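Long-range contacts in Phosphoglucomutase/phosphomannomutase family protein (Burkholderia thailandensis, PDB 3UW2), which probably moves a phosphoryl group between positions of a phosphohexose, as a metal-dependent intramolecular phosphotransferase of the phosphohexose mutase family: residues 197-203 / 221-227; 130-134 / 232-238; 252-258 / 273-277. All blocks are in the same frame, centred on the assembly; numbering follows the deposited sequence.

Interaction 1: 197-203 / 221-227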
ATOM      1  N   LEU A 197     -13.742   6.006  17.654  1.00 32.84           N
ATOM      2  CA  LEU A 197     -12.445   5.500  17.125  1.00 35.34           C
ATOM      3  C   LEU A 197     -11.240   6.231  17.696  1.00 33.01           C
ATOM      4  O   LEU A 197     -11.311   7.425  17.936  1.00 38.09           O
ATOM      5  CB  LEU A 197     -12.312   5.753  15.622  1.00 36.35           C
ATOM      6  CG  LEU A 197     -13.339   5.689  14.562  1.00 39.35           C
ATOM      7  CD1 LEU A 197     -12.544   5.565  13.268  1.00 36.50           C
ATOM      8  CD2 LEU A 197     -14.109   4.424  14.845  1.00 45.86           C
ATOM      9  N   VAL A 198     -10.141   5.508  17.849  1.00 32.82           N
ATOM     10  CA  VAL A 198      -8.839   6.103  18.079  1.00 33.03           C
ATOM     11  C   VAL A 198      -8.221   6.204  16.685  1.00 30.99           C
ATOM     12  O   VAL A 198      -8.196   5.196  15.954  1.00 33.76           O
ATOM     13  CB  VAL A 198      -8.018   5.204  19.024  1.00 32.73           C
ATOM     14  CG1 VAL A 198      -6.568   5.703  19.105  1.00 34.14           C
ATOM     15  CG2 VAL A 198      -8.650   5.252  20.416  1.00 31.67           C
ATOM     16  N   VAL A 199      -7.831   7.410  16.260  1.00 30.78           N
ATOM     17  CA  VAL A 199      -7.127   7.579  14.942  1.00 27.84           C
ATOM     18  C   VAL A 199      -5.718   8.138  15.205  1.00 29.45           C
ATOM     19  O   VAL A 199      -5.568   9.213  15.795  1.00 31.08           O
ATOM     20  CB  VAL A 199      -7.925   8.504  14.035  1.00 29.23           C
ATOM     21  CG1 VAL A 199      -7.165   8.799  12.723  1.00 30.07           C
ATOM     22  CG2 VAL A 199      -9.327   7.906  13.744  1.00 30.64           C
ATOM     23  N   ASP A 200      -4.712   7.355  14.835  1.00 31.07           N
ATOM     24  CA  ASP A 200      -3.271   7.679  14.951  1.00 27.47           C
ATOM     25  C   ASP A 200      -2.646   7.849  13.562  1.00 29.07           C
ATOM     26  O   ASP A 200      -2.564   6.872  12.759  1.00 29.92           O
ATOM     27  CB  ASP A 200      -2.544   6.537  15.677  1.00 29.01           C
ATOM     28  CG  ASP A 200      -1.041   6.871  15.985  1.00 29.58           C
ATOM     29  OD1 ASP A 200      -0.381   7.508  15.157  1.00 29.05           O
ATOM     30  OD2 ASP A 200      -0.484   6.453  17.019  1.00 30.57           O
ATOM     31  N   ALA A 201      -2.236   9.083  13.245  1.00 28.37           N
ATOM     32  CA  ALA A 201      -1.648   9.398  11.943  1.00 26.07           C
ATOM     33  C   ALA A 201      -0.095   9.548  12.056  1.00 28.02           C
ATOM     34  O   ALA A 201       0.542   9.870  11.075  1.00 26.55           O
ATOM     35  CB  ALA A 201      -2.253  10.689  11.404  1.00 25.43           C
ATOM     36  N   GLY A 202       0.495   9.414  13.261  1.00 26.40           N
ATOM     37  CA  GLY A 202       1.966   9.550  13.385  1.00 25.78           C
ATOM     38  C   GLY A 202       2.497  10.885  12.850  1.00 25.50           C
ATOM     39  O   GLY A 202       3.615  10.923  12.365  1.00 25.09           O
ATOM     40  N   ASN A 203       1.685  11.941  12.892  1.00 24.65           N
ATOM     41  CA  ASN A 203       2.053  13.289  12.399  1.00 25.46           C
ATOM     42  C   ASN A 203       2.231  13.373  10.877  1.00 26.15           C
ATOM     43  O   ASN A 203       2.823  14.340  10.384  1.00 26.87           O
ATOM     44  CB  ASN A 203       3.270  13.903  13.134  1.00 25.63           C
ATOM     45  CG  ASN A 203       3.069  13.981  14.651  1.00 29.90           C
ATOM     46  OD1 ASN A 203       3.691  13.216  15.425  1.00 26.50           O
ATOM     47  ND2 ASN A 203       2.110  14.776  15.066  1.00 25.38           N
ATOM     48  N   LEU A 221     -13.996  10.796  17.649  1.00 33.98           N
ATOM     49  CA  LEU A 221     -12.598  10.404  17.456  1.00 32.85           C
ATOM     50  C   LEU A 221     -11.777  10.690  18.688  1.00 35.37           C
ATOM     51  O   LEU A 221     -12.036  11.678  19.355  1.00 37.56           O
ATOM     52  CB  LEU A 221     -12.021  11.164  16.284  1.00 33.79           C
ATOM     53  CG  LEU A 221     -12.747  11.019  14.954  1.00 36.06           C
ATOM     54  CD1 LEU A 221     -11.902  11.748  13.915  1.00 36.95           C
ATOM     55  CD2 LEU A 221     -13.022   9.582  14.507  1.00 32.83           C
ATOM     56  N   VAL A 222     -10.876   9.785  19.042  1.00 32.74           N
ATOM     57  CA  VAL A 222      -9.848  10.136  19.968  1.00 34.40           C
ATOM     58  C   VAL A 222      -8.589  10.213  19.085  1.00 32.47           C
ATOM     59  O   VAL A 222      -8.122   9.212  18.586  1.00 29.70           O
ATOM     60  CB  VAL A 222      -9.611   9.118  21.107  1.00 33.76           C
ATOM     61  CG1 VAL A 222      -8.650   9.784  22.060  1.00 33.00           C
ATOM     62  CG2 VAL A 222     -10.898   8.774  21.846  1.00 33.01           C
ATOM     63  N   GLU A 223      -8.073  11.426  18.876  1.00 30.89           N
ATOM     64  CA  GLU A 223      -6.980  11.628  17.957  1.00 31.23           C
ATOM     65  C   GLU A 223      -5.569  11.460  18.582  1.00 30.96           C
ATOM     66  O   GLU A 223      -5.264  11.988  19.688  1.00 29.56           O
ATOM     67  CB  GLU A 223      -7.128  13.026  17.341  1.00 29.96           C
ATOM     68  CG  GLU A 223      -8.471  13.174  16.618  1.00 31.22           C
ATOM     69  CD  GLU A 223      -8.631  14.496  15.898  1.00 35.47           C
ATOM     70  OE1 GLU A 223      -7.636  15.073  15.408  1.00 34.02           O
ATOM     71  OE2 GLU A 223      -9.776  14.955  15.770  1.00 39.49           O
ATOM     72  N   LEU A 224      -4.692  10.812  17.826  1.00 28.31           N
ATOM     73  CA  LEU A 224      -3.301  10.691  18.212  1.00 28.46           C
ATOM     74  C   LEU A 224      -2.426  11.199  17.075  1.00 26.13           C
ATOM     75  O   LEU A 224      -2.492  10.654  15.976  1.00 25.36           O
ATOM     76  CB  LEU A 224      -2.924   9.222  18.526  1.00 28.40           C
ATOM     77  CG  LEU A 224      -3.414   8.662  19.860  1.00 28.79           C
ATOM     78  CD1 LEU A 224      -3.360   7.121  19.785  1.00 29.80           C
ATOM     79  CD2 LEU A 224      -2.617   9.229  21.024  1.00 30.12           C
ATOM     80  N   PHE A 225      -1.647  12.261  17.318  1.00 26.25           N
ATOM     81  CA  PHE A 225      -0.631  12.748  16.354  1.00 27.91           C
ATOM     82  C   PHE A 225      -1.245  13.030  14.962  1.00 27.51           C
ATOM     83  O   PHE A 225      -0.726  12.578  13.934  1.00 23.92           O
ATOM     84  CB  PHE A 225       0.562  11.756  16.249  1.00 27.31           C
ATOM     85  CG  PHE A 225       0.884  11.116  17.544  1.00 28.02           C
ATOM     86  CD1 PHE A 225       1.238  11.898  18.659  1.00 27.73           C
ATOM     87  CD2 PHE A 225       0.870   9.731  17.679  1.00 28.95           C
ATOM     88  CE1 PHE A 225       1.527  11.301  19.896  1.00 31.03           C
ATOM     89  CE2 PHE A 225       1.158   9.138  18.921  1.00 28.14           C
ATOM     90  CZ  PHE A 225       1.490   9.911  20.033  1.00 28.62           C
ATOM     91  N   THR A 226      -2.376  13.740  14.966  1.00 27.34           N
ATOM     92  CA  THR A 226      -3.086  14.004  13.713  1.00 27.17           C
ATOM     93  C   THR A 226      -2.734  15.362  13.107  1.00 27.62           C
ATOM     94  O   THR A 226      -3.218  15.719  12.017  1.00 30.49           O
ATOM     95  CB  THR A 226      -4.615  13.856  13.902  1.00 26.34           C
ATOM     96  OG1 THR A 226      -5.049  14.716  14.960  1.00 26.25           O
ATOM     97  CG2 THR A 226      -5.012  12.340  14.104  1.00 26.96           C
ATOM     98  N   ASP A 227      -1.938  16.157  13.824  1.00 28.47           N
ATOM     99  CA  ASP A 227      -1.392  17.389  13.291  1.00 26.70           C
ATOM    100  C   ASP A 227      -0.170  16.990  12.504  1.00 26.92           C
ATOM    101  O   ASP A 227       0.583  16.065  12.890  1.00 27.75           O
ATOM    102  CB  ASP A 227      -1.012  18.392  14.409  1.00 27.66           C
ATOM    103  CG  ASP A 227       0.009  17.813  15.412  1.00 30.23           C
ATOM    104  OD1 ASP A 227      -0.273  16.822  16.161  1.00 31.49           O
ATOM    105  OD2 ASP A 227       1.123  18.355  15.436  1.00 33.00           O
TER
HETATM  106  O   HOH W   1       1.181  15.542  17.785  1.00 34.16           O
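Val198 and Leu224 illustrate how parallel strands are joined by backbone and side chains together. Strands 197-200 and 221-224 run in register, from Leu197 beside Leu221 to Asp200 beside Leu224, and a backbone ladder links them, with Leu224 N to Val199 O at 2.7 Å as one rung. Packing between the strands is close. On one face CD1 of Leu224 meets CG1 of Val198 at 3.6 Å; on the other, Leu197 and Leu221 lie side by side, CD2 of Leu221 being 3.9 Å from CG of Leu197. Beyond the strands, the edge of the Phe225 ring, at CD2, approaches OD1 of Asp200 at 3.6 Å, the carboxylate turned 65° from the ring. With its CG anti to the backbone N (chi1 -174°), Asp200 extends toward the turn that follows, where OD1 accepts from Gly202 N in an Asx turn; OD2 is taken by His235. The far end, near exposed Asp227, is the solvent side: Asn203 ND2 donates to Asp227 O at 3.0 Å, and a water bridges ND2 to Asp227 OD1, while Asn203 OD1 is bonded by Asn234. Helix 206-216 connects the strands in a beta-alpha-beta crossover and packs on Leu221 and Glu223. Helix 246-254 covers Val198 and Leu224 on the opposite face, and strand 197-200 continues the sheet to strand 259-263, leaving 221-224 at its edge.

Interaction 2: 130-134 / 232-238. With PO4 (phosphate ion), chain B.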
ATOM      1  N   SER A 130       6.486   8.270   2.355  1.00 29.73           N
ATOM      2  CA  SER A 130       5.660   7.174   2.882  1.00 34.02           C
ATOM      3  C   SER A 130       5.911   6.920   4.405  1.00 32.90           C
ATOM      4  O   SER A 130       5.710   7.844   5.208  1.00 33.70           O
ATOM      5  CB  SER A 130       5.825   5.940   1.925  1.00 40.10           C
ATOM      6  OG  SER A 130       5.460   4.709   2.507  1.00 55.87           O
ATOM      7  N   HIS A 131       6.431   5.753   4.794  1.00 34.17           N
ATOM      8  CA  HIS A 131       6.621   5.401   6.210  1.00 36.70           C
ATOM      9  C   HIS A 131       8.032   5.742   6.702  1.00 40.61           C
ATOM     10  O   HIS A 131       8.357   5.518   7.877  1.00 37.05           O
ATOM     11  CB  HIS A 131       6.316   3.901   6.439  1.00 36.81           C
ATOM     12  CG  HIS A 131       7.359   2.971   5.857  1.00 39.85           C
ATOM     13  ND1 HIS A 131       7.378   2.628   4.532  1.00 43.91           N
ATOM     14  CD2 HIS A 131       8.477   2.361   6.436  1.00 40.96           C
ATOM     15  CE1 HIS A 131       8.462   1.839   4.283  1.00 41.61           C
ATOM     16  NE2 HIS A 131       9.124   1.662   5.443  1.00 41.32           N
ATOM     17  N   ASN A 132       8.870   6.303   5.817  1.00 38.01           N
ATOM     18  CA  ASN A 132      10.330   6.431   6.088  1.00 38.84           C
ATOM     19  C   ASN A 132      10.715   7.603   6.968  1.00 37.15           C
ATOM     20  O   ASN A 132       9.873   8.496   7.123  1.00 36.87           O
ATOM     21  CB  ASN A 132      11.106   6.503   4.748  1.00 39.34           C
ATOM     22  CG  ASN A 132      11.031   5.194   3.991  1.00 41.00           C
ATOM     23  OD1 ASN A 132      11.463   4.141   4.480  1.00 36.13           O
ATOM     24  ND2 ASN A 132      10.377   5.230   2.848  1.00 38.91           N
ATOM     25  N   PRO A 133      11.976   7.625   7.511  1.00 34.62           N
ATOM     26  CA  PRO A 133      12.399   8.754   8.368  1.00 35.07           C
ATOM     27  C   PRO A 133      12.260  10.143   7.705  1.00 34.81           C
ATOM     28  O   PRO A 133      12.113  10.207   6.459  1.00 32.30           O
ATOM     29  CB  PRO A 133      13.863   8.409   8.714  1.00 38.32           C
ATOM     30  CG  PRO A 133      13.917   6.880   8.656  1.00 36.31           C
ATOM     31  CD  PRO A 133      13.002   6.532   7.517  1.00 38.30           C
ATOM     32  N   PRO A 134      12.298  11.244   8.514  1.00 33.12           N
ATOM     33  CA  PRO A 134      12.019  12.598   8.047  1.00 33.62           C
ATOM     34  C   PRO A 134      12.763  13.093   6.798  1.00 35.79           C
ATOM     35  O   PRO A 134      12.200  13.951   6.018  1.00 33.26           O
ATOM     36  CB  PRO A 134      12.435  13.490   9.232  1.00 34.91           C
ATOM     37  CG  PRO A 134      12.319  12.606  10.460  1.00 34.91           C
ATOM     38  CD  PRO A 134      12.320  11.176   9.989  1.00 35.19           C
ATOM     39  N   PHE A 232       8.343  14.135  12.549  1.00 31.45           N
ATOM     40  CA  PHE A 232       7.872  12.895  13.251  1.00 32.05           C
ATOM     41  C   PHE A 232       8.420  12.746  14.668  1.00 33.81           C
ATOM     42  O   PHE A 232       9.173  11.785  14.936  1.00 32.58           O
ATOM     43  CB  PHE A 232       8.172  11.593  12.463  1.00 32.55           C
ATOM     44  CG  PHE A 232       7.733  11.606  11.028  1.00 36.45           C
ATOM     45  CD1 PHE A 232       6.485  12.099  10.638  1.00 31.53           C
ATOM     46  CD2 PHE A 232       8.549  11.004  10.057  1.00 38.11           C
ATOM     47  CE1 PHE A 232       6.098  12.084   9.316  1.00 34.05           C
ATOM     48  CE2 PHE A 232       8.168  10.986   8.711  1.00 38.88           C
ATOM     49  CZ  PHE A 232       6.950  11.563   8.327  1.00 35.13           C
ATOM     50  N   PRO A 233       8.034  13.670  15.587  1.00 31.52           N
ATOM     51  CA  PRO A 233       8.701  13.747  16.865  1.00 33.27           C
ATOM     52  C   PRO A 233       8.108  12.720  17.863  1.00 34.40           C
ATOM     53  O   PRO A 233       8.612  12.580  18.967  1.00 34.20           O
ATOM     54  CB  PRO A 233       8.412  15.185  17.317  1.00 33.09           C
ATOM     55  CG  PRO A 233       7.027  15.474  16.709  1.00 34.46           C
ATOM     56  CD  PRO A 233       7.200  14.856  15.323  1.00 32.70           C
ATOM     57  N   ASN A 234       7.047  12.011  17.467  1.00 35.00           N
ATOM     58  CA  ASN A 234       6.399  11.028  18.376  1.00 35.84           C
ATOM     59  C   ASN A 234       6.687   9.589  18.086  1.00 35.91           C
ATOM     60  O   ASN A 234       7.322   8.957  18.882  1.00 42.24           O
ATOM     61  CB  ASN A 234       4.892  11.253  18.474  1.00 33.50           C
ATOM     62  CG  ASN A 234       4.592  12.573  19.051  1.00 37.03           C
ATOM     63  OD1 ASN A 234       4.858  12.789  20.238  1.00 33.83           O
ATOM     64  ND2 ASN A 234       4.110  13.510  18.213  1.00 31.98           N
ATOM     65  N   HIS A 235       6.170   9.049  17.011  1.00 35.10           N
ATOM     66  CA  HIS A 235       6.618   7.697  16.508  1.00 35.87           C
ATOM     67  C   HIS A 235       6.480   7.878  15.028  1.00 34.55           C
ATOM     68  O   HIS A 235       5.664   8.687  14.585  1.00 35.16           O
ATOM     69  CB  HIS A 235       5.804   6.489  17.031  1.00 33.53           C
ATOM     70  CG  HIS A 235       4.307   6.482  16.616  1.00 33.53           C
ATOM     71  ND1 HIS A 235       3.883   6.179  15.345  1.00 32.05           N
ATOM     72  CD2 HIS A 235       3.145   6.848  17.332  1.00 33.37           C
ATOM     73  CE1 HIS A 235       2.523   6.310  15.257  1.00 30.70           C
ATOM     74  NE2 HIS A 235       2.069   6.743  16.458  1.00 32.04           N
ATOM     75  N   HIS A 236       7.314   7.205  14.248  1.00 35.27           N
ATOM     76  CA  HIS A 236       7.130   7.210  12.780  1.00 35.74           C
ATOM     77  C   HIS A 236       5.771   6.657  12.372  1.00 31.35           C
ATOM     78  O   HIS A 236       5.244   5.744  13.015  1.00 30.62           O
ATOM     79  CB  HIS A 236       8.282   6.514  12.052  1.00 37.48           C
ATOM     80  CG  HIS A 236       9.603   7.243  12.203  1.00 44.97           C
ATOM     81  ND1 HIS A 236      10.751   6.793  11.666  1.00 44.97           N
ATOM     82  CD2 HIS A 236       9.927   8.435  12.886  1.00 44.33           C
ATOM     83  CE1 HIS A 236      11.758   7.636  11.974  1.00 45.66           C
ATOM     84  NE2 HIS A 236      11.246   8.651  12.701  1.00 47.97           N
ATOM     85  N   PRO A 237       5.188   7.213  11.309  1.00 28.26           N
ATOM     86  CA  PRO A 237       3.895   6.713  10.883  1.00 29.24           C
ATOM     87  C   PRO A 237       4.113   5.420  10.050  1.00 29.81           C
ATOM     88  O   PRO A 237       4.105   5.414   8.801  1.00 29.57           O
ATOM     89  CB  PRO A 237       3.295   7.920  10.103  1.00 25.75           C
ATOM     90  CG  PRO A 237       4.500   8.567   9.532  1.00 26.48           C
ATOM     91  CD  PRO A 237       5.678   8.296  10.424  1.00 31.02           C
ATOM     92  N   ASP A 238       4.307   4.328  10.790  1.00 31.37           N
ATOM     93  CA  ASP A 238       4.772   3.091  10.210  1.00 33.72           C
ATOM     94  C   ASP A 238       4.125   1.931  10.999  1.00 33.89           C
ATOM     95  O   ASP A 238       4.746   1.342  11.859  1.00 36.60           O
ATOM     96  CB  ASP A 238       6.325   3.107  10.200  1.00 39.18           C
ATOM     97  CG  ASP A 238       6.969   1.756   9.741  1.00 41.45           C
ATOM     98  OD1 ASP A 238       6.371   1.026   8.951  1.00 39.58           O
ATOM     99  OD2 ASP A 238       8.081   1.454  10.209  1.00 47.58           O
TER
HETATM  100  P   PO4 B 465       5.199   3.364   1.644  1.00 61.18           P
HETATM  101  O2  PO4 B 465       3.729   2.975   1.761  1.00 61.03           O
HETATM  102  O3  PO4 B 465       6.057   2.384   2.409  1.00 74.51           O
HETATM  103  O4  PO4 B 465       5.636   3.677   0.249  1.00 66.50           O
HETATM  104  O   HOH W   2      10.452   5.318   9.511  1.00 45.89           O
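His131 and Asp238 meet in a loop-to-loop contact between the first and second alpha/beta/alpha domains, beside the zinc site. Segment 130-134 belongs to the phosphoserine loop of the phosphohexose mutases, with the Ser-His-Asn-Pro sequence familiar from this family. Ser130 bears the phosphoryl group: its OG is 1.6 Å from the phosphorus, a covalent bond. His131 ND1 donates to phosphate O3 at 2.5 Å, and Lys140 grips the same group. The His131 side chain lies about 6 Å from the zinc ion that Asp264, Asp266 and Asp268 bind.

Against this loop, segment 232-238 places Asp238, Phe232 and His236. Asp238 lies alongside His131, pointing the same way, with OD1 3.5 Å from CD2 of the imidazole and the two planes 39° apart. Its CG stands anti to the backbone N (chi1 174°), bringing the carboxylate beside the ring, while OD2 is held by His241. Farther along, Phe232 presents an edge to the Asn132 carbonyl, O to CE2 being 3.4 Å; Arg72 also bonds that oxygen. Pro134 CD approaches Phe232 CD2 at 3.8 Å, and Pro237 CD sits over the centre of one face of the Phe232 ring. His236 crosses both Pro133 and Pro134 at about a right angle. A water joins the two segments, donating to His131 O at 2.7 Å and also bonding His236 ND1 at 2.6 Å.

Interaction 3: 252-258 / 273-277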
ATOM      1  N   LEU A 252      -6.999   2.862  23.564  1.00 35.41           N
ATOM      2  CA  LEU A 252      -8.128   1.988  23.622  1.00 35.42           C
ATOM      3  C   LEU A 252      -8.354   1.423  25.074  1.00 37.30           C
ATOM      4  O   LEU A 252      -9.524   1.157  25.452  1.00 38.08           O
ATOM      5  CB  LEU A 252      -8.022   0.866  22.551  1.00 35.05           C
ATOM      6  CG  LEU A 252      -8.267   1.298  21.061  1.00 34.56           C
ATOM      7  CD1 LEU A 252      -7.703   0.244  20.114  1.00 33.22           C
ATOM      8  CD2 LEU A 252      -9.753   1.504  20.777  1.00 33.32           C
ATOM      9  N   LYS A 253      -7.286   1.199  25.856  1.00 37.20           N
ATOM     10  CA  LYS A 253      -7.481   0.769  27.277  1.00 42.80           C
ATOM     11  C   LYS A 253      -8.024   1.913  28.115  1.00 43.94           C
ATOM     12  O   LYS A 253      -8.773   1.694  29.037  1.00 43.11           O
ATOM     13  CB  LYS A 253      -6.199   0.204  27.938  1.00 47.76           C
ATOM     14  CG  LYS A 253      -5.774  -1.181  27.435  1.00 52.83           C
ATOM     15  CD  LYS A 253      -4.447  -1.682  28.017  1.00 57.96           C
ATOM     16  CE  LYS A 253      -3.770  -2.717  27.079  1.00 54.49           C
ATOM     17  NZ  LYS A 253      -4.689  -3.520  26.182  1.00 55.76           N
ATOM     18  N   ALA A 254      -7.648   3.152  27.788  1.00 41.75           N
ATOM     19  CA  ALA A 254      -7.890   4.256  28.706  1.00 42.02           C
ATOM     20  C   ALA A 254      -9.092   5.136  28.368  1.00 40.43           C
ATOM     21  O   ALA A 254      -9.365   6.085  29.083  1.00 40.56           O
ATOM     22  CB  ALA A 254      -6.635   5.081  28.872  1.00 39.49           C
ATOM     23  N   THR A 255      -9.796   4.831  27.282  1.00 38.40           N
ATOM     24  CA  THR A 255     -10.971   5.607  26.847  1.00 37.42           C
ATOM     25  C   THR A 255     -12.122   4.631  26.505  1.00 37.76           C
ATOM     26  O   THR A 255     -11.903   3.429  26.490  1.00 39.73           O
ATOM     27  CB  THR A 255     -10.650   6.469  25.596  1.00 33.74           C
ATOM     28  OG1 THR A 255     -10.404   5.621  24.441  1.00 34.80           O
ATOM     29  CG2 THR A 255      -9.425   7.392  25.854  1.00 33.06           C
ATOM     30  N   ASP A 256     -13.314   5.133  26.198  1.00 37.15           N
ATOM     31  CA  ASP A 256     -14.385   4.262  25.731  1.00 42.15           C
ATOM     32  C   ASP A 256     -14.471   4.100  24.185  1.00 42.21           C
ATOM     33  O   ASP A 256     -15.544   3.735  23.647  1.00 42.54           O
ATOM     34  CB  ASP A 256     -15.734   4.727  26.285  1.00 44.72           C
ATOM     35  CG  ASP A 256     -16.082   6.136  25.847  1.00 46.71           C
ATOM     36  OD1 ASP A 256     -15.278   6.781  25.118  1.00 41.95           O
ATOM     37  OD2 ASP A 256     -17.171   6.611  26.258  1.00 49.68           O
ATOM     38  N   ALA A 257     -13.383   4.410  23.477  1.00 37.15           N
ATOM     39  CA  ALA A 257     -13.366   4.193  22.055  1.00 37.40           C
ATOM     40  C   ALA A 257     -13.463   2.700  21.854  1.00 36.40           C
ATOM     41  O   ALA A 257     -13.078   1.919  22.759  1.00 40.23           O
ATOM     42  CB  ALA A 257     -12.098   4.753  21.421  1.00 34.52           C
ATOM     43  N   GLU A 258     -13.942   2.294  20.688  1.00 34.97           N
ATOM     44  CA  GLU A 258     -14.202   0.843  20.412  1.00 40.18           C
ATOM     45  C   GLU A 258     -13.128   0.192  19.543  1.00 40.09           C
ATOM     46  O   GLU A 258     -12.840  -0.966  19.720  1.00 39.33           O
ATOM     47  CB  GLU A 258     -15.508   0.658  19.652  1.00 39.51           C
ATOM     48  CG  GLU A 258     -16.731   1.258  20.332  1.00 44.05           C
ATOM     49  CD  GLU A 258     -18.044   0.850  19.651  1.00 47.38           C
ATOM     50  OE1 GLU A 258     -18.248  -0.348  19.405  1.00 46.32           O
ATOM     51  OE2 GLU A 258     -18.875   1.728  19.341  1.00 49.18           O
ATOM     52  N   VAL A 273      -6.551  -2.094  15.134  1.00 33.59           N
ATOM     53  CA  VAL A 273      -6.358  -2.653  16.481  1.00 31.79           C
ATOM     54  C   VAL A 273      -7.734  -2.785  17.173  1.00 32.57           C
ATOM     55  O   VAL A 273      -8.550  -1.852  17.156  1.00 31.53           O
ATOM     56  CB  VAL A 273      -5.444  -1.709  17.369  1.00 30.50           C
ATOM     57  CG1 VAL A 273      -5.182  -2.285  18.770  1.00 31.39           C
ATOM     58  CG2 VAL A 273      -4.099  -1.457  16.699  1.00 31.50           C
ATOM     59  N   THR A 274      -7.974  -3.926  17.800  1.00 31.48           N
ATOM     60  CA  THR A 274      -9.169  -4.100  18.594  1.00 32.26           C
ATOM     61  C   THR A 274      -9.084  -3.432  19.988  1.00 33.67           C
ATOM     62  O   THR A 274      -8.019  -2.998  20.432  1.00 35.79           O
ATOM     63  CB  THR A 274      -9.518  -5.598  18.799  1.00 32.85           C
ATOM     64  OG1 THR A 274      -8.492  -6.203  19.589  1.00 33.39           O
ATOM     65  CG2 THR A 274      -9.618  -6.304  17.413  1.00 31.38           C
ATOM     66  N   LYS A 275     -10.236  -3.384  20.653  1.00 35.35           N
ATOM     67  CA  LYS A 275     -10.421  -2.809  21.954  1.00 37.58           C
ATOM     68  C   LYS A 275      -9.453  -3.480  22.946  1.00 41.02           C
ATOM     69  O   LYS A 275      -8.789  -2.793  23.766  1.00 39.51           O
ATOM     70  CB  LYS A 275     -11.887  -3.086  22.397  1.00 38.55           C
ATOM     71  CG  LYS A 275     -12.290  -2.570  23.801  1.00 41.63           C
ATOM     72  CD  LYS A 275     -12.334  -1.024  23.856  1.00 39.68           C
ATOM     73  CE  LYS A 275     -12.675  -0.539  25.291  1.00 40.90           C
ATOM     74  NZ  LYS A 275     -12.384   0.937  25.311  1.00 38.28           N
ATOM     75  N   ASP A 276      -9.409  -4.813  22.880  1.00 40.24           N
ATOM     76  CA  ASP A 276      -8.496  -5.585  23.695  1.00 42.07           C
ATOM     77  C   ASP A 276      -7.052  -5.679  23.153  1.00 41.82           C
ATOM     78  O   ASP A 276      -6.281  -6.549  23.608  1.00 42.83           O
ATOM     79  CB  ASP A 276      -9.087  -6.973  24.016  1.00 42.45           C
ATOM     80  CG  ASP A 276      -9.371  -7.825  22.744  1.00 43.36           C
ATOM     81  OD1 ASP A 276      -9.583  -7.308  21.637  1.00 37.43           O
ATOM     82  OD2 ASP A 276      -9.407  -9.056  22.894  1.00 46.80           O
ATOM     83  N   GLY A 277      -6.664  -4.781  22.228  1.00 36.44           N
ATOM     84  CA  GLY A 277      -5.249  -4.675  21.895  1.00 37.92           C
ATOM     85  C   GLY A 277      -4.690  -5.636  20.835  1.00 38.25           C
ATOM     86  O   GLY A 277      -3.458  -5.817  20.714  1.00 39.56           O
TER
HETATM   87  O   HOH W   3      -6.166  -2.102  23.877  1.00 34.20           O
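The flat groups in this contact are peptide carbonyls, and the amine of Lys275 is what they share. Leu252 O receives NZ of Lys275 at 2.9 Å, in the plane of its carbonyl; Ala257 O receives the same nitrogen at 2.8 Å, almost straight in line with its C=O bond. Thr255 O is close by, also 2.8 Å from NZ. One amine thus gathers main-chain oxygens from the last part of helix 246-254 and from the loop after it. Such an oxygen-lined setting would be expected to suit a positive charge, to which the nearby C-terminal end of the helix probably contributes.

The route to that site is set by torsions. Lys275 leaves the backbone with CG anti to N (chi1 179°), bends at chi2 (68°), and then runs extended, which carries its outer methylenes along the loop, CD being 3.2 Å from Ala257 O. Leu252 makes the apolar half of the contact. The end of its side chain reaches over the opposing backbone, CD1 being 3.3 Å from Thr274 O and 3.8 Å from CG1 of Val273. At the exposed margin the link is by solvent, a water accepting from Lys253 NZ and donating to Lys275 O.

Lys275 is presented by a type I beta turn from Thr274 to Gly277, within which Thr274 OG1 donates to Asp276 OD1 at 2.6 Å. Asn386 also bonds that carboxylate oxygen. The turn follows edge strand 270-273, whose Val273 packs on Val248 and Ile249 of helix 246-254, and Thr274 rests against helix 381-386. Leu252 and Ala257 in turn pack on Val198 of strand 197-200, tying the helix end and the loop after it to the sheet.

Overall arrangement
Interactions 1 and 3 are both built on the four-stranded sheet of domain II: interaction 1 lies in it, at the 221-224 edge, and interaction 3 sets the turn after strand 270-273 against the end of helix 246-254. Their centres lie 14 Å apart, with Val198 packing against Leu252 and Ala257. Interaction 2 joins domain I to domain II; its loop closure encloses interaction 1 along the chain, and interaction 3 follows both. Asp200 with His235 and Asn203 with Asn234 connect interactions 1 and 2, also 14 Å apart, whereas interactions 2 and 3 are about 10 Å apart at their nearest atoms. The sheet thus carries a loop to the segment holding the phosphoserine, while the turn packs on helix 381-386.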